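Local coordinates for protein L-asparagine oxygenase (Streptomyces coelicolor, PDB 2OG5) that catalyses the iron(II)- and 2-oxoglutarate-dependent 3-hydroxylation of L-asparagine, supplying a building block of the calcium-dependent lipopeptide antibiotic, at residues Pro217-Ser222 / Arg281-His286; Val224-Ala229 / Thr273-Glu278. All coordinates share one frame; numbering follows the deposited sequence.

Contact 1. Residues Pro217-Ser222 / Arg281-His286; sequences PLLSDS and RELQAH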
# COMPACT_ATOMS: atom_id res chain seq x y z
N PRO A 217 15.62 17.45 4.21
CA PRO A 217 16.86 18.26 4.25
C PRO A 217 17.10 19.14 3.02
O PRO A 217 17.95 20.03 3.07
CB PRO A 217 17.98 17.21 4.35
CG PRO A 217 17.31 15.94 4.72
CD PRO A 217 15.93 16.00 4.17
N LEU A 218 16.37 18.90 1.93
CA LEU A 218 16.55 19.66 0.68
C LEU A 218 15.56 20.82 0.52
O LEU A 218 15.75 21.69 -0.33
CB LEU A 218 16.39 18.72 -0.52
CG LEU A 218 17.19 17.41 -0.49
CD1 LEU A 218 16.86 16.56 -1.71
CD2 LEU A 218 18.69 17.70 -0.42
N LEU A 219 14.50 20.84 1.32
CA LEU A 219 13.46 21.85 1.20
C LEU A 219 13.90 23.20 1.77
O LEU A 219 14.67 23.24 2.73
CB LEU A 219 12.19 21.40 1.92
CG LEU A 219 11.55 20.12 1.41
CD1 LEU A 219 10.39 19.75 2.30
CD2 LEU A 219 11.11 20.29 -0.03
N SER A 220 13.39 24.28 1.19
CA SER A 220 13.70 25.62 1.67
C SER A 220 13.01 25.88 3.00
O SER A 220 11.97 25.29 3.31
CB SER A 220 13.30 26.68 0.63
OG SER A 220 11.90 26.77 0.47
N ASP A 221 13.59 26.78 3.80
CA ASP A 221 13.05 27.10 5.11
C ASP A 221 11.59 27.54 5.05
O ASP A 221 10.79 27.16 5.90
CB ASP A 221 13.89 28.18 5.80
CG ASP A 221 15.23 27.66 6.31
OD1 ASP A 221 15.43 26.43 6.39
OD2 ASP A 221 16.09 28.50 6.66
N SER A 222 11.26 28.36 4.05
CA SER A 222 9.90 28.86 3.89
C SER A 222 8.92 27.72 3.60
O SER A 222 7.80 27.72 4.11
CB SER A 222 9.83 29.94 2.79
OG SER A 222 10.34 29.48 1.54
N ARG A 281 4.13 22.78 -4.32
CA ARG A 281 4.86 22.72 -5.58
C ARG A 281 6.30 22.30 -5.34
O ARG A 281 6.82 21.45 -6.06
CB ARG A 281 4.79 24.06 -6.32
CG ARG A 281 3.42 24.33 -6.93
CD ARG A 281 3.45 25.50 -7.90
NE ARG A 281 3.70 26.77 -7.23
CZ ARG A 281 2.77 27.60 -6.75
NH1 ARG A 281 1.47 27.30 -6.84
NH2 ARG A 281 3.14 28.73 -6.17
N GLU A 282 6.95 22.85 -4.32
CA GLU A 282 8.34 22.47 -4.03
C GLU A 282 8.43 21.03 -3.54
O GLU A 282 9.36 20.30 -3.89
CB GLU A 282 8.99 23.42 -3.01
CG GLU A 282 10.51 23.21 -2.94
CD GLU A 282 11.22 24.04 -1.89
OE1 GLU A 282 10.68 25.09 -1.48
OE2 GLU A 282 12.32 23.63 -1.47
N LEU A 283 7.47 20.62 -2.71
CA LEU A 283 7.43 19.25 -2.21
C LEU A 283 7.29 18.26 -3.36
O LEU A 283 8.04 17.29 -3.43
CB LEU A 283 6.28 19.10 -1.22
CG LEU A 283 6.17 17.76 -0.49
CD1 LEU A 283 7.38 17.52 0.39
CD2 LEU A 283 4.88 17.72 0.34
N GLN A 284 6.35 18.51 -4.27
CA GLN A 284 6.17 17.69 -5.46
C GLN A 284 7.46 17.58 -6.27
O GLN A 284 7.84 16.48 -6.71
CB GLN A 284 5.03 18.22 -6.34
CG GLN A 284 4.94 17.65 -7.79
CD GLN A 284 4.74 16.15 -7.88
OE1 GLN A 284 4.24 15.52 -6.95
NE2 GLN A 284 5.12 15.56 -9.02
N ALA A 285 8.14 18.71 -6.48
CA ALA A 285 9.40 18.72 -7.23
C ALA A 285 10.44 17.80 -6.61
O ALA A 285 11.11 17.05 -7.33
CB ALA A 285 9.94 20.14 -7.33
N HIS A 286 10.59 17.85 -5.29
CA HIS A 286 11.59 17.03 -4.60
C HIS A 286 11.19 15.55 -4.51
O HIS A 286 12.06 14.67 -4.56
CB HIS A 286 11.91 17.60 -3.22
CG HIS A 286 12.75 18.84 -3.26
ND1 HIS A 286 12.21 20.10 -3.31
CD2 HIS A 286 14.10 19.00 -3.29
CE1 HIS A 286 13.18 21.00 -3.37
NE2 HIS A 286 14.34 20.36 -3.36
O HOH W 1 15.12 24.08 -2.18
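Glu282 meets Ser220 with its chain stretched out: CG lies opposite the backbone N (chi1 -167°) and the chain stays extended beyond it, carrying the carboxylate from helix 274-290 across to the start of helix 221-227. The hydroxyl of Ser220, swung between its own N and carbonyl carbon (chi1 68°), gives a hydrogen bond from OG to Glu282 OE1 at 2.8 Å, on the syn lone pair. The Ser220 N-H takes the other oxygen, N to Glu282 OE2 at 2.9 Å, also from the syn side but tilted 21° out of the carboxylate plane. Ser220 is the N-cap of helix 221-227, and Thr223 in its first turn adds a hydrogen bond from OG1 to Glu282 OE1. One water donates both to Glu282 OE2 and to the carbonyl O of Leu218.

Beside this polar grip the leucines meet His286. Leu219 CD2 comes obliquely to the imidazole, 3.5 Å from His286 ND1, while Leu218 CB lies 3.6 Å from His286 CD2. A buried leucine suits position 219: its CD1 continues inward to Leu283 CD1 at 4.2 Å. The ring is steadied from its own helix, since His286 ND1 donates to Glu282 O at 2.9 Å; His286 N reaches that oxygen from the opposite face of the carbonyl plane.

With two donors of Ser220 on its two oxygens, the carboxylate is held against rotation, and its negative charge, set at a helix N-terminus, is probably stabilised by the helix dipole.

Contact 2. Residues Val224-Ala229 / Thr273-Glu278; sequences VDALWA and TERAAE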
# COMPACT_ATOMS: atom_id res chain seq x y z
N VAL A 224 9.46 24.46 4.45
CA VAL A 224 9.37 23.66 5.68
C VAL A 224 8.43 24.33 6.68
O VAL A 224 7.53 23.70 7.22
CB VAL A 224 10.76 23.40 6.31
CG1 VAL A 224 10.62 22.70 7.67
CG2 VAL A 224 11.61 22.56 5.36
N ASP A 225 8.61 25.63 6.92
CA ASP A 225 7.70 26.37 7.79
C ASP A 225 6.24 26.27 7.35
O ASP A 225 5.35 26.06 8.17
CB ASP A 225 8.11 27.85 7.87
CG ASP A 225 9.35 28.09 8.72
OD1 ASP A 225 9.79 27.17 9.45
OD2 ASP A 225 9.87 29.23 8.67
N ALA A 226 5.99 26.39 6.04
CA ALA A 226 4.64 26.27 5.51
C ALA A 226 4.03 24.88 5.78
O ALA A 226 2.87 24.77 6.17
CB ALA A 226 4.62 26.58 4.01
N LEU A 227 4.83 23.83 5.60
CA LEU A 227 4.32 22.46 5.71
C LEU A 227 3.94 22.07 7.14
O LEU A 227 3.11 21.18 7.35
CB LEU A 227 5.32 21.46 5.12
CG LEU A 227 5.54 21.54 3.61
CD1 LEU A 227 6.73 20.69 3.18
CD2 LEU A 227 4.28 21.15 2.84
N TRP A 228 4.53 22.76 8.12
CA TRP A 228 4.16 22.59 9.53
C TRP A 228 2.93 23.39 9.97
O TRP A 228 2.41 23.19 11.07
CB TRP A 228 5.34 22.96 10.45
CG TRP A 228 6.42 21.93 10.50
CD1 TRP A 228 7.64 22.01 9.91
CD2 TRP A 228 6.38 20.67 11.17
NE1 TRP A 228 8.37 20.87 10.16
CE2 TRP A 228 7.62 20.03 10.94
CE3 TRP A 228 5.42 20.01 11.94
CZ2 TRP A 228 7.92 18.77 11.46
CZ3 TRP A 228 5.72 18.77 12.46
CH2 TRP A 228 6.96 18.16 12.21
N ALA A 229 2.46 24.29 9.11
CA ALA A 229 1.33 25.16 9.44
C ALA A 229 0.01 24.50 9.04
O ALA A 229 -0.04 23.74 8.07
CB ALA A 229 1.48 26.51 8.75
N THR A 273 -3.50 28.82 1.73
CA THR A 273 -2.74 30.07 1.59
C THR A 273 -1.79 29.98 0.40
O THR A 273 -1.55 28.89 -0.12
CB THR A 273 -1.91 30.35 2.85
OG1 THR A 273 -0.92 29.32 3.00
CG2 THR A 273 -2.79 30.38 4.08
N GLU A 274 -1.23 31.11 -0.02
CA GLU A 274 -0.28 31.12 -1.14
C GLU A 274 1.03 30.42 -0.78
O GLU A 274 1.59 29.71 -1.61
CB GLU A 274 0.01 32.54 -1.64
CG GLU A 274 0.99 32.61 -2.82
CD GLU A 274 0.64 31.64 -3.96
OE1 GLU A 274 -0.53 31.63 -4.39
OE2 GLU A 274 1.54 30.90 -4.42
N ARG A 275 1.52 30.62 0.45
CA ARG A 275 2.76 29.96 0.86
C ARG A 275 2.57 28.44 0.88
O ARG A 275 3.48 27.70 0.52
CB ARG A 275 3.27 30.48 2.22
CG ARG A 275 2.46 30.09 3.45
CD ARG A 275 3.32 30.28 4.70
NE ARG A 275 2.60 30.01 5.94
CZ ARG A 275 3.18 29.98 7.14
NH1 ARG A 275 4.49 30.19 7.28
NH2 ARG A 275 2.45 29.74 8.21
N ALA A 276 1.37 27.99 1.26
CA ALA A 276 1.02 26.56 1.23
C ALA A 276 1.06 26.02 -0.20
O ALA A 276 1.58 24.94 -0.44
CB ALA A 276 -0.34 26.34 1.85
N ALA A 277 0.50 26.78 -1.14
CA ALA A 277 0.53 26.40 -2.55
C ALA A 277 1.97 26.27 -3.06
O ALA A 277 2.29 25.29 -3.73
CB ALA A 277 -0.25 27.41 -3.39
N GLU A 278 2.82 27.24 -2.75
CA GLU A 278 4.23 27.18 -3.13
C GLU A 278 4.92 25.97 -2.50
O GLU A 278 5.73 25.31 -3.16
CB GLU A 278 4.98 28.46 -2.73
CG GLU A 278 6.43 28.53 -3.21
CD GLU A 278 7.11 29.84 -2.88
OE1 GLU A 278 6.82 30.85 -3.57
OE2 GLU A 278 7.94 29.86 -1.94
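Ala226 and Ala276 bring the two backbones closest, their CA atoms 5.6 Å apart, where the later part of helix 221-227 passes the first turn of helix 274-290. So short a spacing suits alanine on both sides, and the Ala226 methyl points at the other helix, with CB 3.8 Å from the carbonyl O of Arg275. Helix 274-290 starts here: Thr273 is its N-cap, accepting at OG1 from Ala276 N over 3.2 Å.

Both helices belong to the connection between strands 207-211 and 292-294, neighbours in the four-stranded antiparallel sheet of this jelly-roll oxygenase, and at this contact they meet away from the annotated sites.

Arg275 spans the rest of the contact. Its chain, extended from CG to NE, runs over Ala226, where CD lies 4.0 Å from Ala226 CB, and brings NH2 to 3.4 Å from Ala229 CB. One face of the guanidinium lies over the backbone of Ala226, whose CA stands 4.1 Å from its plane, nearer the border of the group than its middle. Arginine suits this exposed position: its aliphatic part packs on small residues while NE makes a salt bridge to Glu231 OE1, whereas Asp225 OD2 stays 5.6 Å from Arg275 NH1.

In the fold
Both contacts set helix 221-227 or the loop leading into it against helix 274-290, with centres 10 Å apart: contact 1 at the beginning of the shorter helix, contact 2 at its later part and at the beginning of the longer one. Both are partly buried. Contact 1 reaches further inward, Leu283 coming about 10 Å, side chain to side chain, from the iron ligand His179; contact 2 lies farther from the chain's centre. Hydrogen bonds to a carboxylate dominate the first, whereas the second has none across it and relies on alanine packing and an arginine chain. An Arg281-Glu274 salt bridge runs along helix 274-290 between them, and Leu219 packs on Val224 and Leu227.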